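Local atomic coordinates of glutathione S-transferase omega-like 2 (Saccharomyces cerevisiae, PDB entry 5LKB), a protein that reduces dehydroascorbate, dimethylarsinic acid and beta-hydroxyethyl disulfide with glutathione as a cysteine-dependent thiol transferase, and reacts with glutathionyl-(hydro)quinones. Residues A49-I54 with S218-V223; R289-V294 with Y335-D340; N241-L246 with I295-V300. All blocks are in the same frame, centred on the assembly; numbering follows the deposited sequence.

In the fold
Helix 285-304 of the helical C-terminal domain carries one side of both interaction 2 and interaction 3. Their centres lie about 13 Å apart. Interaction 1 is about 8 Å from interaction 2 and about 11 Å from interaction 3, and it joins the thioredoxin-like domain to the helical one. Along the chain it closes first, before the interleaved segments of the other two begin. His50, on helix 47-58, meets both of the later contacts: its ring hydrogen-bonds to Thr336 and to Arg296. The helix that follows the nucleophile Cys46 is therefore tied to the C-terminal domain at several points. The three contacts touch one another, interaction 2 being partly buried.

Interaction 1: residues A49-I54 with S218-V223; sequences AHRTLI and SINNGV
Arg51 and Asn220 meet at the interface of the two glutathione transferase domains. Arg51 lies on helix 47-58, just after the nucleophile Cys46. Asn220 lies on helix 205-220. The Arg51 chain leaves its helix with CG opposite the carbonyl carbon (chi1 -60°) and stays extended as far as NE, which carries the guanidinium across a backbone gap of 11.3 Å between Arg51 CA and Asn220 CA. The Asn220 amide comes to the guanidinium at its edge, near its plane, and the two flat groups are turned 74° apart. Arg51 NH2 is 3.2 Å from the atom modelled as Asn220 ND2, but this amide is probably turned over in the model. With the amide turned back, the pair may be a hydrogen bond. The site is close to the glutathione pocket of the thioredoxin-like domain: Arg51 NH1 makes a weak hydrogen bond to Ser174, a glutathione-binding residue. Arg289 brings a second positive group close to Arg51 NH2. The other end of the Asn220 amide lies near Thr293 OG1 and Arg289 O, so this side chain sits between helix 47-58 and helix 285-304.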
ATOM      1  N   ALA A  49      22.439  -6.648   4.382  1.00 15.10           N
ATOM      2  CA  ALA A  49      23.021  -7.992   4.385  1.00 14.48           C
ATOM      3  C   ALA A  49      22.865  -8.665   3.033  1.00 15.24           C
ATOM      4  O   ALA A  49      23.730  -9.424   2.589  1.00 14.93           O
ATOM      5  CB  ALA A  49      22.373  -8.818   5.493  1.00 16.95           C
ATOM      6  N   HIS A  50      21.751  -8.403   2.335  1.00 12.66           N
ATOM      7  CA  HIS A  50      21.535  -9.006   1.043  1.00 12.97           C
ATOM      8  C   HIS A  50      22.676  -8.643   0.085  1.00 13.83           C
ATOM      9  O   HIS A  50      23.054  -9.428  -0.738  1.00 14.38           O
ATOM     10  CB  HIS A  50      20.132  -8.618   0.522  1.00 13.19           C
ATOM     11  CG  HIS A  50      19.646  -9.408  -0.656  1.00 12.48           C
ATOM     12  ND1 HIS A  50      18.390  -9.181  -1.225  1.00 13.01           N
ATOM     13  CD2 HIS A  50      20.186 -10.457  -1.313  1.00 15.22           C
ATOM     14  CE1 HIS A  50      18.213 -10.053  -2.197  1.00 12.50           C
ATOM     15  NE2 HIS A  50      19.283 -10.845  -2.264  1.00 13.45           N
ATOM     16  N   ARG A  51      23.214  -7.424   0.173  1.00 15.21           N
ATOM     17  CA  ARG A  51      24.319  -7.028  -0.689  1.00 14.45           C
ATOM     18  C   ARG A  51      25.437  -8.016  -0.574  1.00 14.59           C
ATOM     19  O   ARG A  51      26.036  -8.363  -1.580  1.00 15.61           O
ATOM     20  CB  ARG A  51      24.873  -5.668  -0.272  1.00 14.29           C
ATOM     21  CG  ARG A  51      23.900  -4.454  -0.303  1.00 16.81           C
ATOM     22  CD  ARG A  51      24.574  -3.333   0.443  1.00 16.26           C
ATOM     23  NE  ARG A  51      24.010  -2.033   0.113  1.00 15.37           N
ATOM     24  CZ  ARG A  51      24.538  -0.887   0.502  1.00 18.00           C
ATOM     25  NH1 ARG A  51      25.677  -0.908   1.211  1.00 17.09           N
ATOM     26  NH2 ARG A  51      23.965   0.245   0.155  1.00 16.65           N
ATOM     27  N   THR A  52      25.699  -8.461   0.641  1.00 14.07           N
ATOM     28  CA  THR A  52      26.850  -9.328   0.874  1.00 15.29           C
ATOM     29  C   THR A  52      26.600 -10.738   0.369  1.00 15.56           C
ATOM     30  O   THR A  52      27.550 -11.403  -0.060  1.00 15.18           O
ATOM     31  CB  THR A  52      27.263  -9.311   2.350  1.00 14.19           C
ATOM     32  OG1 THR A  52      26.366 -10.000   3.201  1.00 15.87           O
ATOM     33  CG2 THR A  52      27.421  -7.914   2.880  1.00 15.28           C
ATOM     34  N   LEU A  53      25.351 -11.238   0.434  1.00 14.94           N
ATOM     35  CA  LEU A  53      25.040 -12.553  -0.101  1.00 15.57           C
ATOM     36  C   LEU A  53      25.205 -12.571  -1.612  1.00 16.16           C
ATOM     37  O   LEU A  53      25.782 -13.518  -2.163  1.00 14.96           O
ATOM     38  CB  LEU A  53      23.635 -12.951   0.253  1.00 14.04           C
ATOM     39  CG  LEU A  53      23.335 -13.226   1.687  1.00 17.95           C
ATOM     40  CD1 LEU A  53      21.832 -13.591   1.840  1.00 17.75           C
ATOM     41  CD2 LEU A  53      24.173 -14.348   2.282  1.00 19.01           C
ATOM     42  N   ILE A  54      24.721 -11.543  -2.302  1.00 14.19           N
ATOM     43  CA  ILE A  54      24.835 -11.471  -3.747  1.00 14.03           C
ATOM     44  C   ILE A  54      26.321 -11.467  -4.138  1.00 14.57           C
ATOM     45  O   ILE A  54      26.762 -12.181  -5.049  1.00 15.47           O
ATOM     46  CB  ILE A  54      24.107 -10.238  -4.316  1.00 15.24           C
ATOM     47  CG1 ILE A  54      22.588 -10.393  -4.075  1.00 15.72           C
ATOM     48  CG2 ILE A  54      24.377 -10.078  -5.792  1.00 16.18           C
ATOM     49  CD1 ILE A  54      21.846  -9.095  -4.100  1.00 15.86           C
ATOM     50  N   SER A 218      19.008   8.629  -0.770  1.00 19.33           N
ATOM     51  CA  SER A 218      17.671   8.886  -1.292  1.00 15.75           C
ATOM     52  C   SER A 218      16.837   7.630  -1.531  1.00 17.88           C
ATOM     53  O   SER A 218      15.621   7.767  -1.642  1.00 17.43           O
ATOM     54  CB  SER A 218      17.695   9.707  -2.585  1.00 17.84           C
ATOM     55  OG  SER A 218      18.231   8.945  -3.717  1.00 29.58           O
ATOM     56  N   ILE A 219      17.424   6.439  -1.636  1.00 17.27           N
ATOM     57  CA  ILE A 219      16.698   5.227  -2.011  1.00 14.99           C
ATOM     58  C   ILE A 219      16.975   4.152  -0.978  1.00 14.82           C
ATOM     59  O   ILE A 219      16.074   3.688  -0.281  1.00 16.37           O
ATOM     60  CB  ILE A 219      17.039   4.813  -3.458  1.00 16.26           C
ATOM     61  CG1 ILE A 219      16.555   5.908  -4.433  1.00 18.07           C
ATOM     62  CG2 ILE A 219      16.443   3.459  -3.792  1.00 15.90           C
ATOM     63  CD1 ILE A 219      16.985   5.846  -5.832  1.00 19.39           C
ATOM     64  N   ASN A 220      18.240   3.713  -0.882  1.00 14.60           N
ATOM     65  CA  ASN A 220      18.569   2.639   0.056  1.00 15.19           C
ATOM     66  C   ASN A 220      18.144   2.988   1.469  1.00 13.78           C
ATOM     67  O   ASN A 220      17.414   2.236   2.138  1.00 14.90           O
ATOM     68  CB  ASN A 220      20.067   2.288   0.054  1.00 15.40           C
ATOM     69  CG  ASN A 220      20.580   1.766  -1.245  1.00 18.09           C
ATOM     70  OD1 ASN A 220      19.906   1.041  -2.019  1.00 18.22           O
ATOM     71  ND2 ASN A 220      21.842   2.031  -1.471  1.00 15.31           N
ATOM     72  N   ASN A 221      18.656   4.134   1.993  1.00 15.15           N
ATOM     73  CA  ASN A 221      18.232   4.668   3.271  1.00 13.95           C
ATOM     74  C   ASN A 221      17.003   5.570   3.138  1.00 13.87           C
ATOM     75  O   ASN A 221      16.317   5.783   4.133  1.00 14.99           O
ATOM     76  CB  ASN A 221      19.383   5.445   3.958  1.00 17.54           C
ATOM     77  CG  ASN A 221      19.192   5.535   5.430  1.00 16.09           C
ATOM     78  OD1 ASN A 221      18.797   4.588   6.134  1.00 16.67           O
ATOM     79  ND2 ASN A 221      19.495   6.712   5.975  1.00 17.07           N
ATOM     80  N   GLY A 222      16.725   6.063   1.927  1.00 14.85           N
ATOM     81  CA  GLY A 222      15.569   6.938   1.761  1.00 16.06           C
ATOM     82  C   GLY A 222      14.263   6.258   2.139  1.00 15.56           C
ATOM     83  O   GLY A 222      13.420   6.856   2.798  1.00 15.68           O
ATOM     84  N   VAL A 223      14.120   4.976   1.765  1.00 15.35           N
ATOM     85  CA  VAL A 223      12.869   4.287   2.143  1.00 13.23           C
ATOM     86  C   VAL A 223      12.738   4.138   3.642  1.00 13.64           C
ATOM     87  O   VAL A 223      11.635   4.195   4.174  1.00 13.51           O
ATOM     88  CB  VAL A 223      12.694   2.939   1.445  1.00 14.27           C
ATOM     89  CG1 VAL A 223      12.665   3.117  -0.067  1.00 14.30           C
ATOM     90  CG2 VAL A 223      13.794   1.906   1.839  1.00 14.10           C
TER

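Interaction 2: residues R289-V294 with Y335-D340; sequences RLYTTV and YTTDFD
Tyr291 and Thr337 carry this contact, and a single hydrogen bond joins them. Tyr291 OH donates to Thr337 OG1 at 2.8 Å. The threonine oxygen sits at the ring edge, in the plane of the ring, and OG1 is 3.8 Å from Tyr291 CE1. The two side chains meet head-on. In Tyr291 a chi1 of 174° turns CG away from the backbone N, and this carries the phenol from helix 285-304 toward the loop before helix 339-349. Thr337 OG1 is also bonded to Phe333 O, in the last turn of the preceding helix, so it accepts from the phenol while it donates to a carbonyl. Its methyl rests on Phe339: Thr337 CG2 lies 3.6 Å above one face of that ring, nearer its rim. Next to it, Asp338 is the N-cap of helix 339-349 and bonds to His341 N. The Tyr291 ring meets Phe333 edge-to-face and also touches Val323 and Tyr327 of helix 317-329. A phenylalanine in place of Tyr291 would probably leave Thr337 OG1 without its phenol donor, its rotation then resting on the bond to Phe333 O. The chemistry is a short relay of two hydroxyls ending on a backbone carbonyl, which satisfies a buried tyrosine and fixes the rotation of Thr337.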
ATOM      1  N   ARG A 289      23.769  -2.815  -5.060  1.00 15.07           N
ATOM      2  CA  ARG A 289      23.295  -1.972  -3.989  1.00 15.77           C
ATOM      3  C   ARG A 289      21.901  -1.448  -4.299  1.00 13.91           C
ATOM      4  O   ARG A 289      21.061  -1.420  -3.397  1.00 15.83           O
ATOM      5  CB  ARG A 289      24.279  -0.830  -3.716  1.00 15.43           C
ATOM      6  CG  ARG A 289      25.600  -1.307  -3.021  1.00 15.86           C
ATOM      7  CD  ARG A 289      26.657  -0.146  -3.106  1.00 16.64           C
ATOM      8  NE  ARG A 289      26.116   1.084  -2.569  1.00 18.23           N
ATOM      9  CZ  ARG A 289      26.631   1.859  -1.650  1.00 18.99           C
ATOM     10  NH1 ARG A 289      27.807   1.576  -1.084  1.00 19.64           N
ATOM     11  NH2 ARG A 289      25.980   2.975  -1.312  1.00 18.94           N
ATOM     12  N   LEU A 290      21.631  -1.074  -5.545  1.00 13.88           N
ATOM     13  CA  LEU A 290      20.279  -0.597  -5.882  1.00 13.49           C
ATOM     14  C   LEU A 290      19.296  -1.749  -5.805  1.00 15.49           C
ATOM     15  O   LEU A 290      18.149  -1.558  -5.347  1.00 14.64           O
ATOM     16  CB  LEU A 290      20.252   0.013  -7.276  1.00 14.07           C
ATOM     17  CG  LEU A 290      18.886   0.522  -7.780  1.00 14.20           C
ATOM     18  CD1 LEU A 290      18.400   1.598  -6.871  1.00 15.35           C
ATOM     19  CD2 LEU A 290      18.988   1.027  -9.179  1.00 16.37           C
ATOM     20  N   TYR A 291      19.682  -2.922  -6.288  1.00 14.08           N
ATOM     21  CA  TYR A 291      18.768  -4.074  -6.369  1.00 13.10           C
ATOM     22  C   TYR A 291      18.147  -4.421  -5.015  1.00 15.89           C
ATOM     23  O   TYR A 291      16.950  -4.771  -4.934  1.00 14.98           O
ATOM     24  CB  TYR A 291      19.541  -5.312  -6.854  1.00 15.42           C
ATOM     25  CG  TYR A 291      18.750  -6.620  -6.849  1.00 12.37           C
ATOM     26  CD1 TYR A 291      18.762  -7.402  -5.747  1.00 13.19           C
ATOM     27  CD2 TYR A 291      17.991  -7.028  -7.924  1.00 15.42           C
ATOM     28  CE1 TYR A 291      18.070  -8.576  -5.670  1.00 14.53           C
ATOM     29  CE2 TYR A 291      17.279  -8.232  -7.882  1.00 14.92           C
ATOM     30  CZ  TYR A 291      17.342  -9.009  -6.779  1.00 13.53           C
ATOM     31  OH  TYR A 291      16.645 -10.198  -6.697  1.00 14.35           O
ATOM     32  N   THR A 292      18.925  -4.433  -3.951  1.00 12.96           N
ATOM     33  CA  THR A 292      18.401  -4.947  -2.693  1.00 12.56           C
ATOM     34  C   THR A 292      17.238  -4.078  -2.200  1.00 14.57           C
ATOM     35  O   THR A 292      16.333  -4.582  -1.535  1.00 13.51           O
ATOM     36  CB  THR A 292      19.481  -5.157  -1.659  1.00 15.08           C
ATOM     37  OG1 THR A 292      20.076  -3.883  -1.400  1.00 15.32           O
ATOM     38  CG2 THR A 292      20.568  -6.163  -2.142  1.00 14.21           C
ATOM     39  N   THR A 293      17.232  -2.794  -2.554  1.00 13.04           N
ATOM     40  CA  THR A 293      16.090  -1.937  -2.258  1.00 13.85           C
ATOM     41  C   THR A 293      14.968  -2.186  -3.248  1.00 12.29           C
ATOM     42  O   THR A 293      13.781  -2.294  -2.869  1.00 13.52           O
ATOM     43  CB  THR A 293      16.489  -0.467  -2.256  1.00 14.17           C
ATOM     44  OG1 THR A 293      17.474  -0.260  -1.233  1.00 13.78           O
ATOM     45  CG2 THR A 293      15.281   0.428  -1.981  1.00 14.58           C
ATOM     46  N   VAL A 294      15.279  -2.114  -4.543  1.00 11.96           N
ATOM     47  CA  VAL A 294      14.249  -2.197  -5.579  1.00 13.44           C
ATOM     48  C   VAL A 294      13.478  -3.514  -5.487  1.00 13.57           C
ATOM     49  O   VAL A 294      12.250  -3.511  -5.614  1.00 12.94           O
ATOM     50  CB  VAL A 294      14.813  -1.964  -6.998  1.00 15.40           C
ATOM     51  CG1 VAL A 294      13.703  -2.093  -8.087  1.00 14.78           C
ATOM     52  CG2 VAL A 294      15.403  -0.564  -7.132  1.00 15.87           C
ATOM     53  N   TYR A 335      18.446 -16.517  -6.061  1.00 16.87           N
ATOM     54  CA  TYR A 335      18.520 -17.532  -5.010  1.00 17.48           C
ATOM     55  C   TYR A 335      19.048 -17.003  -3.701  1.00 16.70           C
ATOM     56  O   TYR A 335      19.121 -17.750  -2.713  1.00 17.86           O
ATOM     57  CB  TYR A 335      19.262 -18.790  -5.508  1.00 17.71           C
ATOM     58  CG  TYR A 335      18.501 -19.430  -6.650  1.00 20.88           C
ATOM     59  CD1 TYR A 335      17.266 -20.002  -6.437  1.00 24.28           C
ATOM     60  CD2 TYR A 335      18.968 -19.371  -7.936  1.00 24.77           C
ATOM     61  CE1 TYR A 335      16.511 -20.580  -7.499  1.00 28.15           C
ATOM     62  CE2 TYR A 335      18.221 -19.933  -9.002  1.00 30.11           C
ATOM     63  CZ  TYR A 335      16.995 -20.517  -8.751  1.00 28.92           C
ATOM     64  OH  TYR A 335      16.222 -21.081  -9.754  1.00 29.53           O
ATOM     65  N   THR A 336      19.268 -15.689  -3.623  1.00 15.03           N
ATOM     66  CA  THR A 336      19.467 -15.005  -2.357  1.00 15.05           C
ATOM     67  C   THR A 336      18.301 -14.136  -1.950  1.00 13.07           C
ATOM     68  O   THR A 336      18.367 -13.524  -0.876  1.00 13.98           O
ATOM     69  CB  THR A 336      20.700 -14.110  -2.385  1.00 12.33           C
ATOM     70  OG1 THR A 336      20.678 -13.100  -3.376  1.00 13.91           O
ATOM     71  CG2 THR A 336      22.009 -14.959  -2.596  1.00 13.81           C
ATOM     72  N   THR A 337      17.248 -14.103  -2.772  1.00 13.93           N
ATOM     73  CA  THR A 337      16.064 -13.257  -2.551  1.00 14.70           C
ATOM     74  C   THR A 337      14.982 -14.142  -1.962  1.00 12.86           C
ATOM     75  O   THR A 337      14.492 -15.058  -2.641  1.00 16.82           O
ATOM     76  CB  THR A 337      15.628 -12.602  -3.841  1.00 13.85           C
ATOM     77  OG1 THR A 337      16.703 -11.816  -4.363  1.00 15.19           O
ATOM     78  CG2 THR A 337      14.410 -11.664  -3.618  1.00 12.30           C
ATOM     79  N   ASP A 338      14.614 -13.893  -0.703  1.00 14.25           N
ATOM     80  CA  ASP A 338      13.637 -14.692   0.031  1.00 14.96           C
ATOM     81  C   ASP A 338      12.491 -13.741   0.392  1.00 14.45           C
ATOM     82  O   ASP A 338      12.572 -12.971   1.354  1.00 14.42           O
ATOM     83  CB  ASP A 338      14.259 -15.391   1.247  1.00 18.08           C
ATOM     84  CG  ASP A 338      13.286 -16.348   1.913  1.00 18.54           C
ATOM     85  OD1 ASP A 338      12.072 -16.008   2.133  1.00 16.41           O
ATOM     86  OD2 ASP A 338      13.743 -17.470   2.236  1.00 21.13           O
ATOM     87  N   PHE A 339      11.412 -13.812  -0.394  1.00 13.73           N
ATOM     88  CA  PHE A 339      10.294 -12.920  -0.162  1.00 15.47           C
ATOM     89  C   PHE A 339       9.509 -13.240   1.107  1.00 15.05           C
ATOM     90  O   PHE A 339       8.854 -12.334   1.634  1.00 13.44           O
ATOM     91  CB  PHE A 339       9.352 -12.925  -1.370  1.00 14.50           C
ATOM     92  CG  PHE A 339       9.958 -12.290  -2.628  1.00 13.00           C
ATOM     93  CD1 PHE A 339      10.257 -10.925  -2.649  1.00 13.69           C
ATOM     94  CD2 PHE A 339      10.258 -13.046  -3.744  1.00 13.83           C
ATOM     95  CE1 PHE A 339      10.800 -10.344  -3.763  1.00 15.58           C
ATOM     96  CE2 PHE A 339      10.811 -12.468  -4.882  1.00 15.35           C
ATOM     97  CZ  PHE A 339      11.093 -11.135  -4.915  1.00 15.04           C
ATOM     98  N   ASP A 340       9.527 -14.468   1.630  1.00 14.45           N
ATOM     99  CA  ASP A 340       8.884 -14.715   2.901  1.00 15.56           C
ATOM    100  C   ASP A 340       9.624 -14.010   4.014  1.00 13.88           C
ATOM    101  O   ASP A 340       8.995 -13.340   4.826  1.00 13.95           O
ATOM    102  CB  ASP A 340       8.749 -16.201   3.193  1.00 19.51           C
ATOM    103  CG  ASP A 340       7.825 -16.922   2.208  1.00 22.27           C
ATOM    104  OD1 ASP A 340       6.848 -16.353   1.745  1.00 24.98           O
ATOM    105  OD2 ASP A 340       8.101 -18.067   1.852  1.00 28.47           O
TER

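Interaction 3: residues N241-L246 with I295-V300; sequences NVFEHL and IRFDPV
A chi1 of -161° swings the Phe297 ring to the side opposite its backbone N, out of helix 285-304 toward Val242, Phe243 and Leu246 of helix 232-264. Phe243 instead has CG opposite its carbonyl carbon, which brings the CZ end of its ring to Phe297 CZ. The far end of the Phe297 ring does most of the touching. Its CZ is 3.8 Å from Phe243 CZ, which comes in at the edge of the Phe297 ring, in its plane. The two ring planes are steeply inclined at 82°, with centroids 5.9 Å apart. Leu246 faces Phe297 head-on and sets CD1 3.8 Å from Phe297 CZ. Val242 runs alongside the ring, pointing back the other way, with CG1 4.1 Å from Phe297 CE2 at the ring edge. The helices themselves stay well apart. Their local axes come no closer than 14.5 Å and run at 133°, so the gap in the helical C-terminal domain is filled by Phe297 from one helix and three apolar side chains from the other. Phe309 stacks on Phe243, and Ile319 of helix 317-329 packs on Leu246. Within helix 232-264, His245 ND1 donates to Asn241 O. Across the contact itself only carbon meets carbon, so the helices are held here by apolar packing round one ring.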
ATOM      1  N   ASN A 241      11.474  12.769  -1.708  1.00 17.33           N
ATOM      2  CA  ASN A 241      12.890  12.583  -2.066  1.00 19.51           C
ATOM      3  C   ASN A 241      13.127  11.213  -2.682  1.00 18.57           C
ATOM      4  O   ASN A 241      13.873  11.105  -3.665  1.00 19.96           O
ATOM      5  CB  ASN A 241      13.756  12.860  -0.849  1.00 17.20           C
ATOM      6  CG  ASN A 241      15.232  12.882  -1.208  1.00 22.56           C
ATOM      7  OD1 ASN A 241      15.673  13.717  -2.033  1.00 23.53           O
ATOM      8  ND2 ASN A 241      15.947  11.934  -0.702  1.00 23.30           N
ATOM      9  N   VAL A 242      12.499  10.152  -2.139  1.00 15.14           N
ATOM     10  CA  VAL A 242      12.639   8.826  -2.726  1.00 15.40           C
ATOM     11  C   VAL A 242      12.210   8.857  -4.173  1.00 15.82           C
ATOM     12  O   VAL A 242      12.893   8.369  -5.069  1.00 17.50           O
ATOM     13  CB  VAL A 242      11.822   7.810  -1.908  1.00 15.43           C
ATOM     14  CG1 VAL A 242      11.642   6.516  -2.697  1.00 18.73           C
ATOM     15  CG2 VAL A 242      12.436   7.500  -0.538  1.00 16.76           C
ATOM     16  N   PHE A 243      10.970   9.332  -4.435  1.00 14.83           N
ATOM     17  CA  PHE A 243      10.465   9.269  -5.796  1.00 15.36           C
ATOM     18  C   PHE A 243      11.231  10.194  -6.737  1.00 16.03           C
ATOM     19  O   PHE A 243      11.421   9.847  -7.899  1.00 18.06           O
ATOM     20  CB  PHE A 243       8.924   9.502  -5.828  1.00 16.15           C
ATOM     21  CG  PHE A 243       8.166   8.263  -5.378  1.00 14.49           C
ATOM     22  CD1 PHE A 243       7.947   7.247  -6.269  1.00 15.01           C
ATOM     23  CD2 PHE A 243       7.812   8.094  -4.052  1.00 14.59           C
ATOM     24  CE1 PHE A 243       7.340   6.040  -5.868  1.00 14.77           C
ATOM     25  CE2 PHE A 243       7.191   6.897  -3.633  1.00 15.22           C
ATOM     26  CZ  PHE A 243       6.991   5.899  -4.534  1.00 14.90           C
ATOM     27  N   GLU A 244      11.727  11.326  -6.239  1.00 20.11           N
ATOM     28  CA  GLU A 244      12.525  12.217  -7.083  1.00 19.20           C
ATOM     29  C   GLU A 244      13.784  11.502  -7.565  1.00 18.68           C
ATOM     30  O   GLU A 244      14.175  11.628  -8.736  1.00 20.62           O
ATOM     31  CB  GLU A 244      12.886  13.471  -6.306  1.00 20.71           C
ATOM     32  CG  GLU A 244      13.857  14.417  -6.980  1.00 31.28           C
ATOM     33  CD  GLU A 244      14.254  15.552  -6.049  1.00 35.20           C
ATOM     34  OE1 GLU A 244      13.522  15.815  -5.074  1.00 41.04           O
ATOM     35  OE2 GLU A 244      15.328  16.150  -6.265  1.00 39.18           O
ATOM     36  N   HIS A 245      14.352  10.674  -6.702  1.00 17.66           N
ATOM     37  CA  HIS A 245      15.558   9.951  -7.056  1.00 18.80           C
ATOM     38  C   HIS A 245      15.293   8.682  -7.822  1.00 19.64           C
ATOM     39  O   HIS A 245      16.135   8.275  -8.644  1.00 19.56           O
ATOM     40  CB  HIS A 245      16.452   9.783  -5.847  1.00 19.25           C
ATOM     41  CG  HIS A 245      17.060  11.078  -5.455  1.00 19.91           C
ATOM     42  ND1 HIS A 245      16.394  11.979  -4.650  1.00 20.15           N
ATOM     43  CD2 HIS A 245      18.245  11.658  -5.808  1.00 22.45           C
ATOM     44  CE1 HIS A 245      17.164  13.048  -4.488  1.00 25.43           C
ATOM     45  NE2 HIS A 245      18.298  12.870  -5.164  1.00 24.71           N
ATOM     46  N   LEU A 246      14.156   8.029  -7.611  1.00 17.76           N
ATOM     47  CA  LEU A 246      13.803   6.961  -8.537  1.00 16.60           C
ATOM     48  C   LEU A 246      13.615   7.505  -9.950  1.00 17.36           C
ATOM     49  O   LEU A 246      13.955   6.843 -10.934  1.00 18.67           O
ATOM     50  CB  LEU A 246      12.530   6.235  -8.079  1.00 17.14           C
ATOM     51  CG  LEU A 246      12.563   5.369  -6.815  1.00 15.19           C
ATOM     52  CD1 LEU A 246      11.163   4.925  -6.406  1.00 17.06           C
ATOM     53  CD2 LEU A 246      13.466   4.185  -6.997  1.00 15.39           C
ATOM     54  N   ILE A 295      14.141  -4.642  -5.184  1.00 12.77           N
ATOM     55  CA  ILE A 295      13.454  -5.935  -5.088  1.00 13.51           C
ATOM     56  C   ILE A 295      12.474  -6.000  -3.917  1.00 12.55           C
ATOM     57  O   ILE A 295      11.516  -6.784  -3.951  1.00 13.34           O
ATOM     58  CB  ILE A 295      14.485  -7.098  -5.061  1.00 12.04           C
ATOM     59  CG1 ILE A 295      13.833  -8.392  -5.554  1.00 14.19           C
ATOM     60  CG2 ILE A 295      15.099  -7.278  -3.712  1.00 12.69           C
ATOM     61  CD1 ILE A 295      13.442  -8.422  -7.008  1.00 12.81           C
ATOM     62  N   ARG A 296      12.694  -5.182  -2.892  1.00 11.94           N
ATOM     63  CA  ARG A 296      11.843  -5.074  -1.707  1.00 13.14           C
ATOM     64  C   ARG A 296      10.765  -4.001  -1.860  1.00 12.17           C
ATOM     65  O   ARG A 296       9.872  -3.876  -0.995  1.00 13.98           O
ATOM     66  CB  ARG A 296      12.724  -4.794  -0.469  1.00 12.13           C
ATOM     67  CG  ARG A 296      13.531  -5.971  -0.034  1.00 12.57           C
ATOM     68  CD  ARG A 296      14.562  -5.562   1.040  1.00 12.92           C
ATOM     69  NE  ARG A 296      15.255  -6.782   1.534  1.00 12.56           N
ATOM     70  CZ  ARG A 296      16.115  -7.523   0.810  1.00 12.85           C
ATOM     71  NH1 ARG A 296      16.498  -7.133  -0.360  1.00 13.13           N
ATOM     72  NH2 ARG A 296      16.519  -8.664   1.306  1.00 14.31           N
ATOM     73  N   PHE A 297      10.838  -3.227  -2.931  1.00 11.40           N
ATOM     74  CA  PHE A 297      10.025  -2.003  -2.985  1.00 14.43           C
ATOM     75  C   PHE A 297       8.550  -2.326  -3.122  1.00 12.54           C
ATOM     76  O   PHE A 297       7.728  -1.868  -2.292  1.00 13.38           O
ATOM     77  CB  PHE A 297      10.510  -1.098  -4.128  1.00 13.27           C
ATOM     78  CG  PHE A 297      10.066   0.333  -4.009  1.00 12.52           C
ATOM     79  CD1 PHE A 297       8.853   0.747  -4.537  1.00 14.51           C
ATOM     80  CD2 PHE A 297      10.876   1.260  -3.414  1.00 14.78           C
ATOM     81  CE1 PHE A 297       8.451   2.060  -4.402  1.00 13.32           C
ATOM     82  CE2 PHE A 297      10.449   2.593  -3.282  1.00 15.72           C
ATOM     83  CZ  PHE A 297       9.274   2.998  -3.775  1.00 13.47           C
ATOM     84  N   ASP A 298       8.187  -3.141  -4.130  1.00 11.93           N
ATOM     85  CA  ASP A 298       6.771  -3.475  -4.276  1.00 12.05           C
ATOM     86  C   ASP A 298       6.293  -4.439  -3.205  1.00 13.45           C
ATOM     87  O   ASP A 298       5.165  -4.262  -2.709  1.00 13.47           O
ATOM     88  CB  ASP A 298       6.453  -3.983  -5.691  1.00 11.23           C
ATOM     89  CG  ASP A 298       6.632  -2.920  -6.754  1.00 11.59           C
ATOM     90  OD1 ASP A 298       6.898  -1.755  -6.390  1.00 15.10           O
ATOM     91  OD2 ASP A 298       6.453  -3.221  -7.959  1.00 14.51           O
ATOM     92  N   PRO A 299       7.053  -5.458  -2.814  1.00 13.24           N
ATOM     93  CA  PRO A 299       6.564  -6.378  -1.771  1.00 13.67           C
ATOM     94  C   PRO A 299       6.361  -5.764  -0.400  1.00 14.44           C
ATOM     95  O   PRO A 299       5.526  -6.268   0.368  1.00 14.63           O
ATOM     96  CB  PRO A 299       7.651  -7.473  -1.756  1.00 13.89           C
ATOM     97  CG  PRO A 299       8.161  -7.497  -3.119  1.00 13.46           C
ATOM     98  CD  PRO A 299       8.196  -6.039  -3.541  1.00 12.19           C
ATOM     99  N   VAL A 300       7.172  -4.760  -0.019  1.00 14.39           N
ATOM    100  CA  VAL A 300       7.148  -4.161   1.323  1.00 14.42           C
ATOM    101  C   VAL A 300       7.097  -2.636   1.311  1.00 13.76           C
ATOM    102  O   VAL A 300       6.278  -2.028   2.004  1.00 14.51           O
ATOM    103  CB  VAL A 300       8.374  -4.625   2.150  1.00 17.19           C
ATOM    104  CG1 VAL A 300       8.499  -3.752   3.409  1.00 18.68           C
ATOM    105  CG2 VAL A 300       8.185  -6.099   2.466  1.00 19.53           C
TER